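PDB 5ANZ: soluble lytic transglycosylase B3, which probably cleaves the glycan strands of peptidoglycan as a lytic transglycosylase in bacterial cell-wall turnover and binds a calcium ion. Local coordinates for residues Met202-Asn213 against Arg225-Ala234; Tyr130-Ile140 against Thr238-Ala249. All blocks are in the same frame, centred on the assembly; numbering follows the deposited sequence. Where two conformers were deposited one is given.

Contact 1: residues Met202-Asn213 against Arg225-Ala234; sequences MGQTQFIPTTHN and RDIWGSPGDA. With CA (calcium ion), chain B.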
loop_
_atom_site.group_PDB
_atom_site.type_symbol
_atom_site.label_atom_id
_atom_site.label_comp_id
_atom_site.label_asym_id
_atom_site.label_seq_id
_atom_site.Cartn_x
_atom_site.Cartn_y
_atom_site.Cartn_z
ATOM N N MET A 202 -4.093 10.267 7.526
ATOM C CA MET A 202 -4.793 11.554 7.567
ATOM C C MET A 202 -5.118 12.113 6.193
ATOM O O MET A 202 -4.307 12.056 5.266
ATOM C CB MET A 202 -3.959 12.591 8.325
ATOM C CG MET A 202 -3.481 12.115 9.660
ATOM S SD MET A 202 -2.626 13.451 10.532
ATOM C CE MET A 202 -1.349 13.887 9.370
ATOM N N GLY A 203 -6.302 12.688 6.071
ATOM C CA GLY A 203 -6.566 13.594 4.969
ATOM C C GLY A 203 -6.555 12.955 3.588
ATOM O O GLY A 203 -6.826 11.776 3.443
ATOM N N GLN A 204 -6.256 13.768 2.583
ATOM C CA GLN A 204 -6.389 13.322 1.206
ATOM C C GLN A 204 -5.272 12.378 0.834
ATOM O O GLN A 204 -5.456 11.504 -0.021
ATOM C CB GLN A 204 -6.401 14.502 0.249
ATOM C CG GLN A 204 -7.502 15.501 0.579
ATOM C CD GLN A 204 -7.934 16.312 -0.607
ATOM O OE1 GLN A 204 -7.824 15.870 -1.746
ATOM N NE2 GLN A 204 -8.453 17.518 -0.347
ATOM N N THR A 205 -4.122 12.549 1.478
ATOM C CA THR A 205 -2.957 11.726 1.165
ATOM C C THR A 205 -2.906 10.433 1.996
ATOM O O THR A 205 -2.147 9.512 1.682
ATOM C CB THR A 205 -1.664 12.515 1.420
ATOM O OG1 THR A 205 -1.655 12.933 2.787
ATOM C CG2 THR A 205 -1.606 13.747 0.523
ATOM N N GLN A 206 -3.675 10.395 3.083
ATOM C CA GLN A 206 -3.624 9.312 4.073
ATOM C C GLN A 206 -2.217 9.102 4.623
ATOM O O GLN A 206 -1.805 7.972 4.914
ATOM C CB GLN A 206 -4.184 8.018 3.480
ATOM C CG GLN A 206 -5.686 8.146 3.150
ATOM C CD GLN A 206 -6.564 8.121 4.396
ATOM O OE1 GLN A 206 -6.715 7.074 5.047
ATOM N NE2 GLN A 206 -7.138 9.269 4.739
ATOM N N PHE A 207 -1.499 10.214 4.803
ATOM C CA PHE A 207 -0.237 10.208 5.551
ATOM C C PHE A 207 -0.477 9.978 7.043
ATOM O O PHE A 207 -1.336 10.650 7.615
ATOM C CB PHE A 207 0.474 11.552 5.441
ATOM C CG PHE A 207 1.161 11.833 4.121
ATOM C CD1 PHE A 207 1.239 10.887 3.109
ATOM C CD2 PHE A 207 1.785 13.071 3.943
ATOM C CE1 PHE A 207 1.921 11.185 1.922
ATOM C CE2 PHE A 207 2.477 13.372 2.773
ATOM C CZ PHE A 207 2.548 12.434 1.768
ATOM N N ILE A 208 0.302 9.119 7.700
ATOM C CA ILE A 208 0.320 9.133 9.167
ATOM C C ILE A 208 1.092 10.383 9.612
ATOM O O ILE A 208 1.849 10.958 8.834
ATOM C CB ILE A 208 0.949 7.854 9.758
ATOM C CG1 ILE A 208 2.394 7.691 9.286
ATOM C CG2 ILE A 208 0.127 6.625 9.381
ATOM C CD1 ILE A 208 3.099 6.457 9.876
ATOM N N PRO A 209 0.884 10.822 10.860
ATOM C CA PRO A 209 1.486 12.083 11.305
ATOM C C PRO A 209 3.003 12.200 11.074
ATOM O O PRO A 209 3.449 13.249 10.592
ATOM C CB PRO A 209 1.148 12.101 12.796
ATOM C CG PRO A 209 -0.251 11.444 12.823
ATOM C CD PRO A 209 -0.121 10.320 11.815
ATOM N N THR A 210 3.785 11.173 11.400
ATOM C CA THR A 210 5.231 11.314 11.217
ATOM C C THR A 210 5.578 11.454 9.718
ATOM O O THR A 210 6.515 12.174 9.357
ATOM C CB THR A 210 6.018 10.135 11.849
ATOM O OG1 THR A 210 5.580 8.895 11.281
ATOM C CG2 THR A 210 5.830 10.112 13.370
ATOM N N THR A 211 4.818 10.798 8.835
ATOM C CA THR A 211 5.047 10.979 7.409
ATOM C C THR A 211 4.671 12.389 6.953
ATOM O O THR A 211 5.374 13.018 6.160
ATOM C CB THR A 211 4.250 9.935 6.579
ATOM O OG1 THR A 211 4.719 8.627 6.922
ATOM C CG2 THR A 211 4.417 10.184 5.088
ATOM N N HIS A 212 3.563 12.907 7.472
ATOM C CA HIS A 212 3.213 14.291 7.213
ATOM C C HIS A 212 4.356 15.222 7.631
ATOM O O HIS A 212 4.766 16.102 6.867
ATOM C CB HIS A 212 1.925 14.672 7.962
ATOM C CG HIS A 212 1.571 16.120 7.847
ATOM N ND1 HIS A 212 0.668 16.593 6.920
ATOM C CD2 HIS A 212 2.021 17.200 8.533
ATOM C CE1 HIS A 212 0.574 17.906 7.043
ATOM N NE2 HIS A 212 1.367 18.297 8.010
ATOM N N ASN A 213 4.888 15.014 8.827
ATOM C CA ASN A 213 5.877 15.944 9.345
ATOM C C ASN A 213 7.199 15.918 8.574
ATOM O O ASN A 213 7.936 16.905 8.588
ATOM C CB ASN A 213 6.111 15.678 10.837
ATOM C CG ASN A 213 4.985 16.225 11.701
ATOM O OD1 ASN A 213 4.148 16.999 11.224
ATOM N ND2 ASN A 213 4.975 15.857 12.981
ATOM N N ARG A 225 0.626 23.267 5.691
ATOM C CA ARG A 225 0.689 22.026 4.919
ATOM C C ARG A 225 -0.652 21.320 5.085
ATOM O O ARG A 225 -0.791 20.403 5.880
ATOM C CB ARG A 225 1.856 21.158 5.387
ATOM C CG ARG A 225 3.195 21.864 5.221
ATOM C CD ARG A 225 4.358 20.889 5.386
ATOM N NE ARG A 225 4.684 20.654 6.790
ATOM C CZ ARG A 225 5.545 19.734 7.220
ATOM N NH1 ARG A 225 6.178 18.939 6.360
ATOM N NH2 ARG A 225 5.778 19.610 8.520
ATOM N N ASP A 226 -1.638 21.787 4.333
ATOM C CA ASP A 226 -3.024 21.355 4.521
ATOM C C ASP A 226 -3.412 20.221 3.584
ATOM O O ASP A 226 -3.959 20.459 2.500
ATOM C CB ASP A 226 -3.953 22.543 4.317
ATOM C CG ASP A 226 -5.422 22.159 4.396
ATOM O OD1 ASP A 226 -5.728 21.075 4.934
ATOM O OD2 ASP A 226 -6.264 22.954 3.930
ATOM N N ILE A 227 -3.148 18.990 4.013
ATOM C CA ILE A 227 -3.448 17.832 3.180
ATOM C C ILE A 227 -4.907 17.420 3.338
ATOM O O ILE A 227 -5.313 16.401 2.799
ATOM C CB ILE A 227 -2.552 16.622 3.519
ATOM C CG1 ILE A 227 -2.729 16.228 4.984
ATOM C CG2 ILE A 227 -1.070 16.949 3.236
ATOM C CD1 ILE A 227 -2.019 14.906 5.357
ATOM N N TRP A 228 -5.681 18.216 4.076
ATOM C CA TRP A 228 -7.118 17.985 4.228
ATOM C C TRP A 228 -7.946 18.782 3.222
ATOM O O TRP A 228 -8.839 18.228 2.558
ATOM C CB TRP A 228 -7.554 18.338 5.667
ATOM C CG TRP A 228 -6.907 17.436 6.675
ATOM C CD1 TRP A 228 -7.427 16.284 7.194
ATOM C CD2 TRP A 228 -5.614 17.597 7.286
ATOM N NE1 TRP A 228 -6.546 15.717 8.066
ATOM C CE2 TRP A 228 -5.422 16.501 8.145
ATOM C CE3 TRP A 228 -4.602 18.558 7.175
ATOM C CZ2 TRP A 228 -4.258 16.328 8.897
ATOM C CZ3 TRP A 228 -3.429 18.382 7.920
ATOM C CH2 TRP A 228 -3.271 17.276 8.764
ATOM N N GLY A 229 -7.669 20.075 3.120
ATOM C CA GLY A 229 -8.521 20.960 2.347
ATOM C C GLY A 229 -7.895 21.589 1.120
ATOM O O GLY A 229 -8.569 22.301 0.370
ATOM N N SER A 230 -6.605 21.347 0.903
ATOM C CA SER A 230 -5.920 21.967 -0.227
ATOM C C SER A 230 -5.443 20.951 -1.251
ATOM O O SER A 230 -4.495 20.224 -0.978
ATOM C CB SER A 230 -4.706 22.757 0.254
ATOM O OG SER A 230 -3.892 23.109 -0.853
ATOM N N PRO A 231 -6.068 20.910 -2.434
ATOM C CA PRO A 231 -5.580 19.933 -3.417
ATOM C C PRO A 231 -4.093 20.174 -3.759
ATOM O O PRO A 231 -3.331 19.211 -3.911
ATOM C CB PRO A 231 -6.476 20.180 -4.636
ATOM C CG PRO A 231 -7.727 20.816 -4.060
ATOM C CD PRO A 231 -7.257 21.647 -2.907
ATOM N N GLY A 232 -3.689 21.435 -3.855
ATOM C CA GLY A 232 -2.305 21.765 -4.169
ATOM C C GLY A 232 -1.346 21.150 -3.161
ATOM O O GLY A 232 -0.401 20.443 -3.534
ATOM N N ASP A 233 -1.580 21.416 -1.881
ATOM C CA ASP A 233 -0.729 20.833 -0.832
ATOM C C ASP A 233 -0.763 19.314 -0.885
ATOM O O ASP A 233 0.256 18.644 -0.740
ATOM C CB ASP A 233 -1.163 21.279 0.570
ATOM C CG ASP A 233 -0.965 22.780 0.831
ATOM O OD1 ASP A 233 -0.347 23.526 0.022
ATOM O OD2 ASP A 233 -1.434 23.200 1.916
ATOM N N ALA A 234 -1.948 18.752 -1.078
ATOM C CA ALA A 234 -2.076 17.296 -1.116
ATOM C C ALA A 234 -1.298 16.685 -2.275
ATOM O O ALA A 234 -0.580 15.711 -2.090
ATOM C CB ALA A 234 -3.559 16.889 -1.229
HETATM CA CA CA B . -0.728 25.482 1.997
HETATM O O HOH W 1 -3.025 25.702 2.514
#

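Contact 2: residues Tyr130-Ile140 against Thr238-Ala249; sequences YAVDADAVVAI and TANYLKASGWIA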
loop_
_atom_site.group_PDB
_atom_site.type_symbol
_atom_site.label_atom_id
_atom_site.label_comp_id
_atom_site.label_asym_id
_atom_site.label_seq_id
_atom_site.Cartn_x
_atom_site.Cartn_y
_atom_site.Cartn_z
ATOM N N TYR A 130 8.889 18.275 -8.936
ATOM C CA TYR A 130 9.321 17.085 -8.208
ATOM C C TYR A 130 9.789 15.975 -9.141
ATOM O O TYR A 130 10.306 14.966 -8.681
ATOM C CB TYR A 130 8.196 16.566 -7.302
ATOM C CG TYR A 130 7.856 17.554 -6.213
ATOM C CD1 TYR A 130 8.626 17.630 -5.062
ATOM C CD2 TYR A 130 6.794 18.444 -6.355
ATOM C CE1 TYR A 130 8.346 18.548 -4.077
ATOM C CE2 TYR A 130 6.503 19.372 -5.370
ATOM C CZ TYR A 130 7.282 19.414 -4.231
ATOM O OH TYR A 130 7.026 20.335 -3.242
ATOM N N ALA A 131 9.635 16.177 -10.447
ATOM C CA ALA A 131 9.956 15.130 -11.415
ATOM C C ALA A 131 9.197 13.846 -11.059
ATOM O O ALA A 131 9.789 12.754 -10.928
ATOM C CB ALA A 131 11.445 14.870 -11.470
ATOM N N VAL A 132 7.882 13.984 -10.928
ATOM C CA VAL A 132 7.007 12.841 -10.700
ATOM C C VAL A 132 5.820 12.957 -11.648
ATOM O O VAL A 132 5.218 14.020 -11.755
ATOM C CB VAL A 132 6.497 12.762 -9.250
ATOM C CG1 VAL A 132 5.543 11.596 -9.089
ATOM C CG2 VAL A 132 7.686 12.609 -8.285
ATOM N N ASP A 133 5.498 11.859 -12.322
ATOM C CA ASP A 133 4.426 11.849 -13.309
ATOM C C ASP A 133 3.073 12.143 -12.684
ATOM O O ASP A 133 2.708 11.546 -11.670
ATOM C CB ASP A 133 4.392 10.501 -14.031
ATOM C CG ASP A 133 5.677 10.241 -14.798
ATOM O OD1 ASP A 133 5.782 10.699 -15.949
ATOM O OD2 ASP A 133 6.602 9.626 -14.239
ATOM N N ALA A 134 2.332 13.051 -13.312
ATOM C CA ALA A 134 1.027 13.460 -12.810
ATOM C C ALA A 134 0.088 12.271 -12.690
ATOM O O ALA A 134 -0.717 12.211 -11.761
ATOM C CB ALA A 134 0.411 14.514 -13.716
ATOM N N ASP A 135 0.172 11.338 -13.641
ATOM C CA ASP A 135 -0.779 10.230 -13.658
ATOM C C ASP A 135 -0.572 9.343 -12.446
ATOM O O ASP A 135 -1.531 8.808 -11.885
ATOM C CB ASP A 135 -0.659 9.398 -14.934
ATOM C CG ASP A 135 -1.186 10.124 -16.172
ATOM O OD1 ASP A 135 -1.862 11.171 -16.038
ATOM O OD2 ASP A 135 -0.926 9.622 -17.290
ATOM N N ALA A 136 0.680 9.201 -12.013
ATOM C CA ALA A 136 0.974 8.399 -10.828
ATOM C C ALA A 136 0.518 9.107 -9.548
ATOM O O ALA A 136 -0.065 8.469 -8.680
ATOM C CB ALA A 136 2.458 8.078 -10.743
ATOM N N VAL A 137 0.765 10.412 -9.452
ATOM C CA VAL A 137 0.258 11.211 -8.318
ATOM C C VAL A 137 -1.259 11.084 -8.209
ATOM O O VAL A 137 -1.800 10.824 -7.130
ATOM C CB VAL A 137 0.646 12.687 -8.466
ATOM C CG1 VAL A 137 0.031 13.532 -7.343
ATOM C CG2 VAL A 137 2.163 12.847 -8.427
ATOM N N VAL A 138 -1.957 11.242 -9.330
ATOM C CA VAL A 138 -3.407 11.164 -9.291
ATOM C C VAL A 138 -3.883 9.731 -9.006
ATOM O O VAL A 138 -4.873 9.536 -8.316
ATOM C CB VAL A 138 -4.032 11.719 -10.593
ATOM C CG1 VAL A 138 -5.534 11.402 -10.678
ATOM C CG2 VAL A 138 -3.809 13.251 -10.655
ATOM N N ALA A 139 -3.159 8.721 -9.492
ATOM C CA ALA A 139 -3.561 7.356 -9.187
ATOM C C ALA A 139 -3.447 7.066 -7.697
ATOM O O ALA A 139 -4.300 6.403 -7.128
ATOM C CB ALA A 139 -2.721 6.351 -10.000
ATOM N N ILE A 140 -2.380 7.547 -7.067
ATOM C CA ILE A 140 -2.212 7.330 -5.623
ATOM C C ILE A 140 -3.365 8.021 -4.877
ATOM O O ILE A 140 -3.952 7.460 -3.941
ATOM C CB ILE A 140 -0.851 7.873 -5.136
ATOM C CG1 ILE A 140 0.326 7.026 -5.663
ATOM C CG2 ILE A 140 -0.824 7.959 -3.581
ATOM C CD1 ILE A 140 0.639 5.732 -4.902
ATOM N N THR A 238 2.055 14.343 -2.067
ATOM C CA THR A 238 2.099 13.004 -2.636
ATOM C C THR A 238 3.324 12.853 -3.522
ATOM O O THR A 238 4.034 11.845 -3.451
ATOM C CB THR A 238 0.835 12.724 -3.439
ATOM O OG1 THR A 238 -0.297 12.842 -2.566
ATOM C CG2 THR A 238 0.871 11.307 -4.057
ATOM N N ALA A 239 3.566 13.860 -4.356
ATOM C CA ALA A 239 4.691 13.825 -5.284
ATOM C C ALA A 239 6.013 13.832 -4.533
ATOM O O ALA A 239 6.947 13.120 -4.885
ATOM C CB ALA A 239 4.625 15.016 -6.247
ATOM N N ASN A 240 6.093 14.663 -3.503
ATOM C CA ASN A 240 7.306 14.741 -2.695
ATOM C C ASN A 240 7.652 13.371 -2.074
ATOM O O ASN A 240 8.817 12.948 -2.037
ATOM C CB ASN A 240 7.119 15.803 -1.605
ATOM C CG ASN A 240 8.394 16.103 -0.876
ATOM O OD1 ASN A 240 9.426 16.317 -1.492
ATOM N ND2 ASN A 240 8.337 16.117 0.445
ATOM N N TYR A 241 6.636 12.671 -1.592
ATOM C CA TYR A 241 6.827 11.357 -0.978
ATOM C C TYR A 241 7.228 10.320 -2.042
ATOM O O TYR A 241 8.139 9.511 -1.822
ATOM C CB TYR A 241 5.551 10.923 -0.231
ATOM C CG TYR A 241 5.689 9.642 0.580
ATOM C CD1 TYR A 241 5.527 8.397 -0.007
ATOM C CD2 TYR A 241 5.974 9.689 1.937
ATOM C CE1 TYR A 241 5.647 7.235 0.737
ATOM C CE2 TYR A 241 6.101 8.534 2.683
ATOM C CZ TYR A 241 5.932 7.313 2.082
ATOM O OH TYR A 241 6.048 6.164 2.834
ATOM N N LEU A 242 6.579 10.354 -3.204
ATOM C CA LEU A 242 6.992 9.441 -4.277
ATOM C C LEU A 242 8.429 9.699 -4.721
ATOM O O LEU A 242 9.178 8.758 -5.019
ATOM C CB LEU A 242 6.054 9.556 -5.486
ATOM C CG LEU A 242 4.691 8.895 -5.286
ATOM C CD1 LEU A 242 3.775 9.271 -6.470
ATOM C CD2 LEU A 242 4.797 7.352 -5.146
ATOM N N LYS A 243 8.821 10.967 -4.784
ATOM C CA LYS A 243 10.159 11.289 -5.242
ATOM C C LYS A 243 11.167 10.815 -4.200
ATOM O O LYS A 243 12.208 10.254 -4.561
ATOM C CB LYS A 243 10.311 12.795 -5.520
ATOM C CG LYS A 243 11.691 13.230 -6.037
ATOM C CD LYS A 243 11.972 12.653 -7.451
ATOM C CE LYS A 243 13.375 13.042 -7.957
ATOM N NZ LYS A 243 13.511 14.498 -8.279
ATOM N N ALA A 244 10.857 11.033 -2.919
ATOM C CA ALA A 244 11.744 10.582 -1.836
ATOM C C ALA A 244 11.867 9.061 -1.853
ATOM O O ALA A 244 12.891 8.505 -1.438
ATOM C CB ALA A 244 11.224 11.053 -0.478
ATOM N N SER A 245 10.822 8.399 -2.349
ATOM C CA SER A 245 10.755 6.939 -2.419
ATOM C C SER A 245 11.413 6.381 -3.671
ATOM O O SER A 245 11.425 5.158 -3.861
ATOM C CB SER A 245 9.292 6.466 -2.365
ATOM O OG SER A 245 8.671 6.815 -1.126
ATOM N N GLY A 246 11.942 7.264 -4.524
ATOM C CA GLY A 246 12.786 6.853 -5.640
ATOM C C GLY A 246 12.194 6.979 -7.040
ATOM O O GLY A 246 12.788 6.502 -8.013
ATOM N N TRP A 247 11.042 7.631 -7.165
ATOM C CA TRP A 247 10.423 7.799 -8.482
ATOM C C TRP A 247 11.343 8.365 -9.540
ATOM O O TRP A 247 12.005 9.397 -9.338
ATOM C CB TRP A 247 9.196 8.731 -8.390
ATOM C CG TRP A 247 8.301 8.579 -9.590
ATOM C CD1 TRP A 247 8.300 9.337 -10.736
ATOM C CD2 TRP A 247 7.298 7.584 -9.765
ATOM N NE1 TRP A 247 7.338 8.866 -11.610
ATOM C CE2 TRP A 247 6.712 7.788 -11.033
ATOM C CE3 TRP A 247 6.835 6.525 -8.974
ATOM C CZ2 TRP A 247 5.693 6.978 -11.525
ATOM C CZ3 TRP A 247 5.815 5.731 -9.456
ATOM C CH2 TRP A 247 5.258 5.957 -10.725
ATOM N N ILE A 248 11.376 7.692 -10.688
ATOM C CA ILE A 248 12.060 8.209 -11.860
ATOM C C ILE A 248 11.018 8.624 -12.882
ATOM O O ILE A 248 10.305 7.776 -13.415
ATOM C CB ILE A 248 12.989 7.176 -12.468
ATOM C CG1 ILE A 248 14.033 6.736 -11.439
ATOM C CG2 ILE A 248 13.637 7.742 -13.720
ATOM C CD1 ILE A 248 14.643 5.373 -11.740
ATOM N N ALA A 249 10.933 9.919 -13.148
ATOM C CA ALA A 249 9.929 10.453 -14.066
ATOM C C ALA A 249 9.977 9.781 -15.434
ATOM O O ALA A 249 11.046 9.679 -16.061
ATOM C CB ALA A 249 10.109 11.957 -14.222
HETATM O O HOH W 2 12.218 11.578 -10.968
#

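Contact 1: residues Met202-Asn213 against Arg225-Ala234
Ile227 wedges its CD1 methyl between Thr205, Phe207, His212 and Met202, coming within 3.3 Å of Thr205 OG1 and 3.5 Å of His212 ND1. The contact closes the end of an acidic calcium-binding loop, of the EF-hand-like kind described for Slt35 relatives, against the chain leading into helix 209-215, in the lysozyme-like transglycosylase domain. With Ile227 CG1 between the backbone N and the carbonyl carbon (chi1 59°) and the chain extended beyond it, CD1 comes to the edge of the imidazole. His212 ND1 has no polar partner in the model, whereas NE2 is bonded to Asp188.

Gln204 grips the turn twice. Gln204 N donates a nearly straight 2.8 Å bond to Ile227 O, and the extended side chain carries Gln204 NE2 to Trp228 O, 3.0 Å away, arriving from above the carbonyl plane while OE1 accepts from Trp141. Next to it, Gly203 CA lies 3.6 Å from Trp228 CD1, and Met202 SD reaches the indole edge at CZ2, a Met-aromatic contact. Arg225 NH1 is bonded to Ala216 O.

Ile208 and Thr211, which bind N-acetylglucosamine in another structure of this protein and carry no sugar here, lie just beyond the packed residues, at the start of helix 209-215. On the other segment, Asp233 joins Asp218, Asp220, Asp222 and Lys224 O around the calcium. Its backbone N is capped by Ser230 OG. Asp233 OD2 binds the calcium at 2.4 Å, with OD1 a longer second ligand, and also accepts from Asp226 N.

Contact 2: residues Tyr130-Ile140 against Thr238-Ala249
Tyr130, Trp247 and Val132 bury the most surface where the turn between helix 120-130 and helix 134-145 packs on the C-terminal part of helix 231-244 and the chain after it. The Tyr130 ring covers the Ala239-Asn240 turn of that helix, with Asn240 N over one face and Asn240 CB 3.9 Å from Tyr130 CE1, and Tyr130 CB meets the methyl of Ala239.

Val132 CG1, anti to the backbone N (chi1 177°), sits over the five-membered ring of Trp247 in a CH-pi contact, 4.0 Å from its centroid, and also touches Leu242 CD1; CG2 turns to Ala239 O and Lys243 CB. Beyond it, Val137 and Ile140 continue the apolar seam against Thr238, Ala239 and Leu242, the two helix segments crossing at 110°.

A Schellman motif at Gly246 ends the helix. Trp247 NE1 donates to Asp133 OD2 at 2.8 Å, in the indole plane and on the anti lone pair, while Ala136 CB presses on Trp247 CZ2 at 3.5 Å. A water joins Ala131 O to Trp247 O and Ala249 N. With the Val132 methyl over one face, the bond to Asp133 fixes the turn of the indole, and Asp133 OD2, which also accepts from Gly250 N, is probably ionised.

Helix 231-244 is common to both contacts: contact 1 takes its first turn, contact 2 its later turns and the chain that follows. Contact 1 is largely buried and mixes the packing of Ile227 and Trp228 with a glutamine's grip on two carbonyls, beside a calcium loop rich in carboxylates. Contact 2 is buried along its helix-helix seam but becomes exposed toward Lys243 and Ala249, and it is mostly methyl and ring packing, with one strong direct hydrogen bond across it. The two meet directly: Thr211 CG2 lies 3.4 Å from Tyr241 CE2, and Phe207 packs on Tyr241. Tyr326, a further sugar-binding residue, touches Phe207 of contact 1 and Ile140 of contact 2.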